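Local coordinates for lipopolysaccharide core biosynthesis protein (Thermoplasma volcanium GSS1, PDB 3GLV) that probably transfers the AMP portion of ATP to flavin mononucleotide, making the coenzyme FAD and releasing diphosphate, at residues A[16-25]-A[114-122]; A[32-40]-A[51-60]. All blocks are in the same frame, centred on the assembly; numbering follows the deposited sequence.

Contact 1: residues A[16-25]-A[114-122]; sequences LGHIHYLKES and KIVRISKYD. With SO4 (sulfate ion), chain C.
His20 reaches from helix 16-26 to the loop after strand 114-117, where its NE2 is hydrogen-bonded to Ser119 O at 2.8 Å and shares a hydrogen bond with Ser119 OG at 2.9 Å. The HIGH signature of this nucleotidyltransferase superfamily, here His15-Leu16-Gly17-His18, runs into the start of the helix, and the loop that follows edge strand 114-117 of the parallel sheet runs along it. The imidazole takes Ser119 O at its edge, in the ring plane, but approaches the carbonyl from above the carbonyl plane, with an N-H...O angle of 141°. With CG trans to the backbone N (chi1 171°), the ring is carried toward the loop. Tyr121 CA covers one face as a CH-pi contact, 4.1 Å from the His20 ring centroid; Glu24 CG lies over the opposite face, off toward the rim, so the imidazole is held between the two. The Tyr121 ring, inclined 40° to the imidazole, continues along the helix start: its CD2 is 3.9 Å from Gly17 CA, its OH is 3.7 Å from Leu16 CB, and Leu16 O lies above the ring centre. Leu16, Gly17, His18 and Tyr121 are all inferred ATP-binding residues. Next to His20, Ile118 packs on the helix: its CG2 meets Glu24 CB at 3.7 Å, while its CG1 meets Tyr21 CD1 at 3.8 Å. In the second shell, Tyr21 OH is anchored by the backbone of Thr90 and Thr8, and Glu24 OE2 forms a salt bridge with Lys27. A sulfate, probably from the crystallisation liquor, bonds to the amides of Val10 and Phe11 and may mark a phosphate site of ATP. His18 NE2 donates to its O3 at 3.1 Å, an oblique approach to the imidazole.

Contact 2: residues A[32-40]-A[51-60]; sequences LVVVVARDS and FDENSRLALI
The first torsions of Glu53 and Asp39 bring their carboxylates to each other's backbone N: Glu53 CG stands between its backbone N and carbonyl carbon (chi1 69°) and the extended chain carries OE1 to Asp39 N (2.8 Å), while Asp39 CG, beside its own N (chi1 -68°), turns OD2 to Glu53 N (2.9 Å). Each carboxylate thus holds the other's helix-start amide. Arg56, bent at chi3, lays its guanidinium edge-on against the turn: NH1 and NH2 both donate hydrogen bonds to Ala37 O, and NH2 also forms a salt bridge with Asp39 OD1 at 2.7 Å, from above the carboxylate plane. In this alpha/beta nucleotidyltransferase fold, strand 32-36 and helix 53-60 run nearly antiparallel (162°), their axes 9.1 Å apart at closest. Arg56 NE bonds to Phe51 O and NH1 to Val10 O, so several backbone carbonyls fix the guanidinium's rotation. A leucine in its place would probably leave Asp39 OD1 without its mate and Ala37 O without either of these two donors. Beneath, Val36 CG2 packs on Leu57 CD1 (4.1 Å) and Val34 CG1 on Ile60 CG2 (4.0 Å). Asp52 caps the helix, OD2 accepting from Ser55 N and OD1 from Ser55 OG.

How the contacts relate
Contacts 1 and 2 have centres about 17 Å apart, and contact 2 is nested inside the chain loop that contact 1 closes. Helix 16-26 joins them directly: Leu22, pointing away from 114-122, places CD1 3.6 Å from Ile60 CD1 and CD2 3.8 Å from Val34 CG2. Both contacts also approach the inferred ATP site. Val10 links them there, its N bonding to the sulfate that His18 also binds and its O receiving Arg56 NH1, while Phe11 packs near both Tyr21 and Val34. In the dimer, Leu16 and Ile19 of segment 16-25 lie on Ala58 and Leu59 of the second subunit.

Contact 1: residues A[16-25]-A[114-122]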
# COMPACT_ATOMS: atom_id res chain seq x y z
N LEU A 16 3.67 -7.38 -4.03
CA LEU A 16 3.63 -6.85 -5.39
C LEU A 16 2.70 -7.65 -6.32
O LEU A 16 2.28 -7.15 -7.38
CB LEU A 16 5.04 -6.69 -5.98
CG LEU A 16 5.81 -5.46 -5.43
CD1 LEU A 16 7.22 -5.40 -5.90
CD2 LEU A 16 5.11 -4.14 -5.78
N GLY A 17 2.40 -8.88 -5.94
CA GLY A 17 1.36 -9.68 -6.65
C GLY A 17 -0.02 -9.04 -6.54
O GLY A 17 -0.79 -8.97 -7.52
N HIS A 18 -0.33 -8.56 -5.33
CA HIS A 18 -1.54 -7.88 -5.12
C HIS A 18 -1.52 -6.61 -5.96
O HIS A 18 -2.50 -6.27 -6.60
CB HIS A 18 -1.70 -7.48 -3.64
CG HIS A 18 -1.88 -8.62 -2.71
ND1 HIS A 18 -1.16 -8.72 -1.54
CD2 HIS A 18 -2.73 -9.69 -2.75
CE1 HIS A 18 -1.55 -9.82 -0.90
NE2 HIS A 18 -2.51 -10.42 -1.60
N ILE A 19 -0.43 -5.84 -5.88
CA ILE A 19 -0.32 -4.61 -6.63
C ILE A 19 -0.55 -4.88 -8.13
O ILE A 19 -1.25 -4.10 -8.80
CB ILE A 19 1.05 -3.96 -6.46
CG1 ILE A 19 1.30 -3.55 -4.99
CG2 ILE A 19 1.19 -2.71 -7.39
CD1 ILE A 19 0.09 -2.73 -4.36
N HIS A 20 0.04 -5.95 -8.67
CA HIS A 20 -0.16 -6.20 -10.13
C HIS A 20 -1.66 -6.50 -10.38
O HIS A 20 -2.23 -5.98 -11.33
CB HIS A 20 0.70 -7.34 -10.60
CG HIS A 20 0.42 -7.82 -12.00
ND1 HIS A 20 0.99 -7.23 -13.12
CD2 HIS A 20 -0.21 -8.94 -12.45
CE1 HIS A 20 0.63 -7.92 -14.20
NE2 HIS A 20 -0.09 -8.97 -13.82
N TYR A 21 -2.31 -7.28 -9.54
CA TYR A 21 -3.72 -7.58 -9.71
C TYR A 21 -4.57 -6.33 -9.69
O TYR A 21 -5.33 -6.12 -10.57
CB TYR A 21 -4.19 -8.60 -8.67
CG TYR A 21 -5.69 -8.89 -8.62
CD1 TYR A 21 -6.35 -9.42 -9.68
CD2 TYR A 21 -6.39 -8.67 -7.48
CE1 TYR A 21 -7.66 -9.70 -9.60
CE2 TYR A 21 -7.70 -8.94 -7.39
CZ TYR A 21 -8.34 -9.45 -8.45
OH TYR A 21 -9.64 -9.71 -8.32
N LEU A 22 -4.40 -5.51 -8.66
CA LEU A 22 -5.15 -4.30 -8.52
C LEU A 22 -4.86 -3.28 -9.63
O LEU A 22 -5.75 -2.79 -10.24
CB LEU A 22 -4.93 -3.71 -7.13
CG LEU A 22 -5.38 -4.56 -5.96
CD1 LEU A 22 -5.23 -3.86 -4.63
CD2 LEU A 22 -6.80 -5.00 -6.17
N LYS A 23 -3.60 -3.01 -9.91
CA LYS A 23 -3.21 -2.05 -10.92
C LYS A 23 -3.71 -2.42 -12.29
O LYS A 23 -4.19 -1.53 -13.05
CB LYS A 23 -1.71 -1.84 -10.93
CG LYS A 23 -1.24 -0.86 -11.94
CD LYS A 23 0.30 -0.55 -11.82
CE LYS A 23 0.66 0.22 -10.52
NZ LYS A 23 2.07 0.67 -10.66
N GLU A 24 -3.62 -3.70 -12.64
CA GLU A 24 -4.07 -4.12 -13.97
C GLU A 24 -5.61 -4.07 -14.00
O GLU A 24 -6.17 -3.74 -15.01
CB GLU A 24 -3.55 -5.49 -14.35
CG GLU A 24 -2.04 -5.57 -14.52
CD GLU A 24 -1.52 -4.59 -15.56
OE1 GLU A 24 -1.79 -4.79 -16.75
OE2 GLU A 24 -0.84 -3.63 -15.18
N SER A 25 -6.28 -4.35 -12.87
CA SER A 25 -7.71 -4.28 -12.84
C SER A 25 -8.13 -2.84 -13.10
O SER A 25 -9.05 -2.61 -13.86
CB SER A 25 -8.30 -4.81 -11.55
OG SER A 25 -7.98 -6.19 -11.36
N LYS A 114 -18.89 -8.52 -17.25
CA LYS A 114 -17.83 -9.17 -18.02
C LYS A 114 -16.79 -9.69 -17.02
O LYS A 114 -16.42 -9.00 -16.05
CB LYS A 114 -17.20 -8.14 -18.96
CG LYS A 114 -16.13 -8.70 -19.92
CD LYS A 114 -15.39 -7.57 -20.67
CE LYS A 114 -14.52 -8.12 -21.80
NZ LYS A 114 -13.89 -6.99 -22.49
N ILE A 115 -16.32 -10.90 -17.24
CA ILE A 115 -15.28 -11.47 -16.40
C ILE A 115 -13.95 -11.35 -17.16
O ILE A 115 -13.87 -11.78 -18.33
CB ILE A 115 -15.51 -12.96 -16.09
CG1 ILE A 115 -16.87 -13.21 -15.41
CG2 ILE A 115 -14.47 -13.49 -15.12
CD1 ILE A 115 -17.18 -14.76 -15.41
N VAL A 116 -12.92 -10.84 -16.49
CA VAL A 116 -11.58 -10.73 -17.12
C VAL A 116 -10.50 -11.35 -16.24
O VAL A 116 -10.37 -11.01 -15.06
CB VAL A 116 -11.28 -9.27 -17.44
CG1 VAL A 116 -9.80 -9.02 -17.87
CG2 VAL A 116 -12.22 -8.79 -18.54
N ARG A 117 -9.72 -12.28 -16.80
CA ARG A 117 -8.55 -12.76 -16.07
C ARG A 117 -7.38 -11.78 -16.25
O ARG A 117 -7.08 -11.36 -17.38
CB ARG A 117 -8.16 -14.17 -16.50
CG ARG A 117 -9.05 -15.26 -15.91
CD ARG A 117 -8.67 -16.73 -16.31
NE ARG A 117 -8.54 -16.89 -17.75
CZ ARG A 117 -7.40 -16.91 -18.45
NH1 ARG A 117 -6.21 -16.84 -17.87
NH2 ARG A 117 -7.46 -17.03 -19.77
N ILE A 118 -6.72 -11.41 -15.14
CA ILE A 118 -5.52 -10.59 -15.18
C ILE A 118 -4.28 -11.38 -15.56
O ILE A 118 -4.19 -12.54 -15.25
CB ILE A 118 -5.29 -9.92 -13.85
CG1 ILE A 118 -6.52 -9.07 -13.51
CG2 ILE A 118 -3.92 -9.13 -13.83
CD1 ILE A 118 -6.89 -7.98 -14.58
N SER A 119 -3.34 -10.74 -16.24
CA SER A 119 -2.09 -11.41 -16.69
C SER A 119 -1.29 -11.96 -15.52
O SER A 119 -1.38 -11.44 -14.40
CB SER A 119 -1.18 -10.45 -17.44
OG SER A 119 -0.78 -9.37 -16.61
N LYS A 120 -0.51 -12.99 -15.78
CA LYS A 120 0.32 -13.62 -14.73
C LYS A 120 1.36 -12.61 -14.23
O LYS A 120 1.96 -11.92 -15.04
CB LYS A 120 0.98 -14.89 -15.29
CG LYS A 120 1.81 -15.66 -14.26
CD LYS A 120 2.11 -17.11 -14.69
CE LYS A 120 3.12 -17.22 -15.82
NZ LYS A 120 3.57 -18.66 -16.02
N TYR A 121 1.51 -12.43 -12.93
CA TYR A 121 2.54 -11.53 -12.42
C TYR A 121 3.96 -12.19 -12.57
O TYR A 121 4.07 -13.39 -12.47
CB TYR A 121 2.29 -11.14 -10.95
CG TYR A 121 3.41 -10.31 -10.39
CD1 TYR A 121 3.83 -9.18 -11.05
CD2 TYR A 121 4.11 -10.69 -9.25
CE1 TYR A 121 4.89 -8.40 -10.59
CE2 TYR A 121 5.20 -9.91 -8.76
CZ TYR A 121 5.58 -8.78 -9.44
OH TYR A 121 6.66 -7.97 -9.04
N ASP A 122 5.00 -11.43 -12.83
CA ASP A 122 6.40 -11.99 -12.77
C ASP A 122 7.03 -11.92 -11.38
O ASP A 122 7.47 -10.84 -10.97
CB ASP A 122 7.32 -11.23 -13.71
CG ASP A 122 6.92 -11.40 -15.14
OD1 ASP A 122 5.72 -11.21 -15.39
OD2 ASP A 122 7.78 -11.75 -16.00
S SO4 C . -5.45 -12.94 -1.70
O1 SO4 C . -4.92 -14.20 -1.15
O2 SO4 C . -6.90 -13.03 -1.68
O3 SO4 C . -5.10 -11.82 -0.80
O4 SO4 C . -4.90 -12.92 -3.06

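Contact 2: residues A[32-40]-A[51-60]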
# COMPACT_ATOMS: atom_id res chain seq x y z
N LEU A 32 -12.12 1.46 -9.59
CA LEU A 32 -11.83 0.18 -8.98
C LEU A 32 -12.42 0.07 -7.58
O LEU A 32 -12.10 0.89 -6.71
CB LEU A 32 -10.33 -0.07 -8.96
CG LEU A 32 -9.89 -1.40 -8.34
CD1 LEU A 32 -10.41 -2.60 -9.14
CD2 LEU A 32 -8.35 -1.47 -8.24
N VAL A 33 -13.35 -0.90 -7.43
CA VAL A 33 -13.93 -1.30 -6.14
C VAL A 33 -13.26 -2.58 -5.77
O VAL A 33 -13.25 -3.60 -6.54
CB VAL A 33 -15.50 -1.45 -6.20
CG1 VAL A 33 -16.08 -1.88 -4.84
CG2 VAL A 33 -16.23 -0.14 -6.70
N VAL A 34 -12.67 -2.59 -4.58
CA VAL A 34 -12.07 -3.84 -4.08
C VAL A 34 -12.90 -4.43 -2.97
O VAL A 34 -13.29 -3.70 -1.98
CB VAL A 34 -10.60 -3.62 -3.60
CG1 VAL A 34 -10.01 -4.94 -3.05
CG2 VAL A 34 -9.74 -3.02 -4.73
N VAL A 35 -13.20 -5.72 -3.10
CA VAL A 35 -13.98 -6.38 -2.05
C VAL A 35 -13.06 -7.28 -1.22
O VAL A 35 -12.45 -8.23 -1.74
CB VAL A 35 -15.15 -7.22 -2.64
CG1 VAL A 35 -15.96 -7.97 -1.53
CG2 VAL A 35 -16.04 -6.34 -3.55
N VAL A 36 -12.93 -6.93 0.04
CA VAL A 36 -11.96 -7.51 0.97
C VAL A 36 -12.66 -8.59 1.82
O VAL A 36 -13.69 -8.29 2.47
CB VAL A 36 -11.38 -6.40 1.90
CG1 VAL A 36 -10.45 -7.01 2.98
CG2 VAL A 36 -10.66 -5.36 1.08
N ALA A 37 -12.13 -9.81 1.84
CA ALA A 37 -12.78 -10.92 2.56
C ALA A 37 -12.87 -10.66 4.07
O ALA A 37 -11.91 -10.18 4.67
CB ALA A 37 -12.03 -12.21 2.30
N ARG A 38 -14.04 -10.92 4.65
CA ARG A 38 -14.20 -10.98 6.09
C ARG A 38 -13.30 -12.04 6.68
O ARG A 38 -12.93 -13.01 6.03
CB ARG A 38 -15.65 -11.31 6.45
CG ARG A 38 -16.56 -10.12 6.18
CD ARG A 38 -17.98 -10.26 6.57
NE ARG A 38 -18.67 -9.02 6.23
CZ ARG A 38 -18.75 -7.93 7.01
NH1 ARG A 38 -18.21 -7.93 8.23
NH2 ARG A 38 -19.38 -6.84 6.58
N ASP A 39 -12.97 -11.85 7.94
CA ASP A 39 -12.17 -12.83 8.66
C ASP A 39 -12.82 -14.22 8.71
O ASP A 39 -12.12 -15.22 8.52
CB ASP A 39 -11.85 -12.34 10.09
CG ASP A 39 -10.88 -11.13 10.13
OD1 ASP A 39 -9.82 -11.09 9.38
OD2 ASP A 39 -11.13 -10.24 11.00
N SER A 40 -14.13 -14.32 8.89
CA SER A 40 -14.80 -15.65 8.86
C SER A 40 -14.64 -16.36 7.51
O SER A 40 -14.30 -17.55 7.44
CB SER A 40 -16.29 -15.58 9.24
OG SER A 40 -16.99 -14.51 8.58
N PHE A 51 -3.77 -10.21 10.04
CA PHE A 51 -4.39 -8.89 10.24
C PHE A 51 -5.92 -9.02 10.21
O PHE A 51 -6.47 -9.74 9.37
CB PHE A 51 -3.92 -7.94 9.14
CG PHE A 51 -2.55 -7.37 9.36
CD1 PHE A 51 -2.35 -6.37 10.31
CD2 PHE A 51 -1.48 -7.75 8.56
CE1 PHE A 51 -1.12 -5.81 10.51
CE2 PHE A 51 -0.22 -7.20 8.74
CZ PHE A 51 -0.02 -6.22 9.75
N ASP A 52 -6.60 -8.29 11.08
CA ASP A 52 -8.08 -8.37 11.16
C ASP A 52 -8.70 -7.64 9.97
O ASP A 52 -8.04 -6.86 9.28
CB ASP A 52 -8.56 -7.70 12.44
CG ASP A 52 -8.25 -6.21 12.40
OD1 ASP A 52 -7.10 -5.78 12.73
OD2 ASP A 52 -9.08 -5.47 11.88
N GLU A 53 -9.99 -7.89 9.74
CA GLU A 53 -10.65 -7.46 8.51
C GLU A 53 -10.70 -5.97 8.34
O GLU A 53 -10.54 -5.50 7.25
CB GLU A 53 -12.05 -8.08 8.34
CG GLU A 53 -13.08 -7.56 9.33
CD GLU A 53 -14.28 -8.48 9.51
OE1 GLU A 53 -14.26 -9.65 9.05
OE2 GLU A 53 -15.26 -7.97 10.09
N ASN A 54 -10.89 -5.21 9.42
CA ASN A 54 -10.93 -3.76 9.32
C ASN A 54 -9.56 -3.20 8.97
O ASN A 54 -9.44 -2.28 8.15
CB ASN A 54 -11.45 -3.12 10.61
CG ASN A 54 -12.86 -3.57 10.91
OD1 ASN A 54 -13.63 -3.87 10.01
ND2 ASN A 54 -13.17 -3.68 12.17
N SER A 55 -8.52 -3.79 9.55
CA SER A 55 -7.16 -3.39 9.20
C SER A 55 -6.87 -3.68 7.74
O SER A 55 -6.35 -2.80 7.02
CB SER A 55 -6.13 -4.06 10.09
OG SER A 55 -6.27 -3.61 11.42
N ARG A 56 -7.24 -4.87 7.27
CA ARG A 56 -6.90 -5.21 5.89
C ARG A 56 -7.61 -4.26 4.92
O ARG A 56 -7.03 -3.85 3.91
CB ARG A 56 -7.22 -6.67 5.56
CG ARG A 56 -6.32 -7.66 6.30
CD ARG A 56 -6.55 -9.18 5.98
NE ARG A 56 -7.72 -9.76 6.62
CZ ARG A 56 -8.92 -9.90 6.06
NH1 ARG A 56 -9.12 -9.54 4.79
NH2 ARG A 56 -9.93 -10.45 6.75
N LEU A 57 -8.89 -3.99 5.19
CA LEU A 57 -9.70 -3.09 4.36
C LEU A 57 -9.08 -1.69 4.32
O LEU A 57 -8.94 -1.12 3.26
CB LEU A 57 -11.15 -3.01 4.89
CG LEU A 57 -12.13 -1.92 4.31
CD1 LEU A 57 -12.40 -2.15 2.89
CD2 LEU A 57 -13.49 -1.97 5.02
N ALA A 58 -8.77 -1.14 5.50
CA ALA A 58 -8.17 0.21 5.63
C ALA A 58 -6.85 0.34 4.86
O ALA A 58 -6.61 1.36 4.19
CB ALA A 58 -7.97 0.56 7.10
N LEU A 59 -5.99 -0.68 4.94
CA LEU A 59 -4.75 -0.61 4.22
C LEU A 59 -4.99 -0.62 2.73
O LEU A 59 -4.46 0.24 2.02
CB LEU A 59 -3.78 -1.73 4.61
CG LEU A 59 -2.33 -1.57 4.28
CD1 LEU A 59 -1.68 -0.21 4.73
CD2 LEU A 59 -1.53 -2.80 4.82
N ILE A 60 -5.81 -1.54 2.24
CA ILE A 60 -6.15 -1.58 0.78
C ILE A 60 -6.65 -0.20 0.26
O ILE A 60 -6.33 0.23 -0.83
CB ILE A 60 -7.20 -2.69 0.49
CG1 ILE A 60 -6.50 -4.00 0.18
CG2 ILE A 60 -8.13 -2.34 -0.69
CD1 ILE A 60 -5.65 -3.93 -1.08
O HOH W 1 -15.38 -12.06 10.03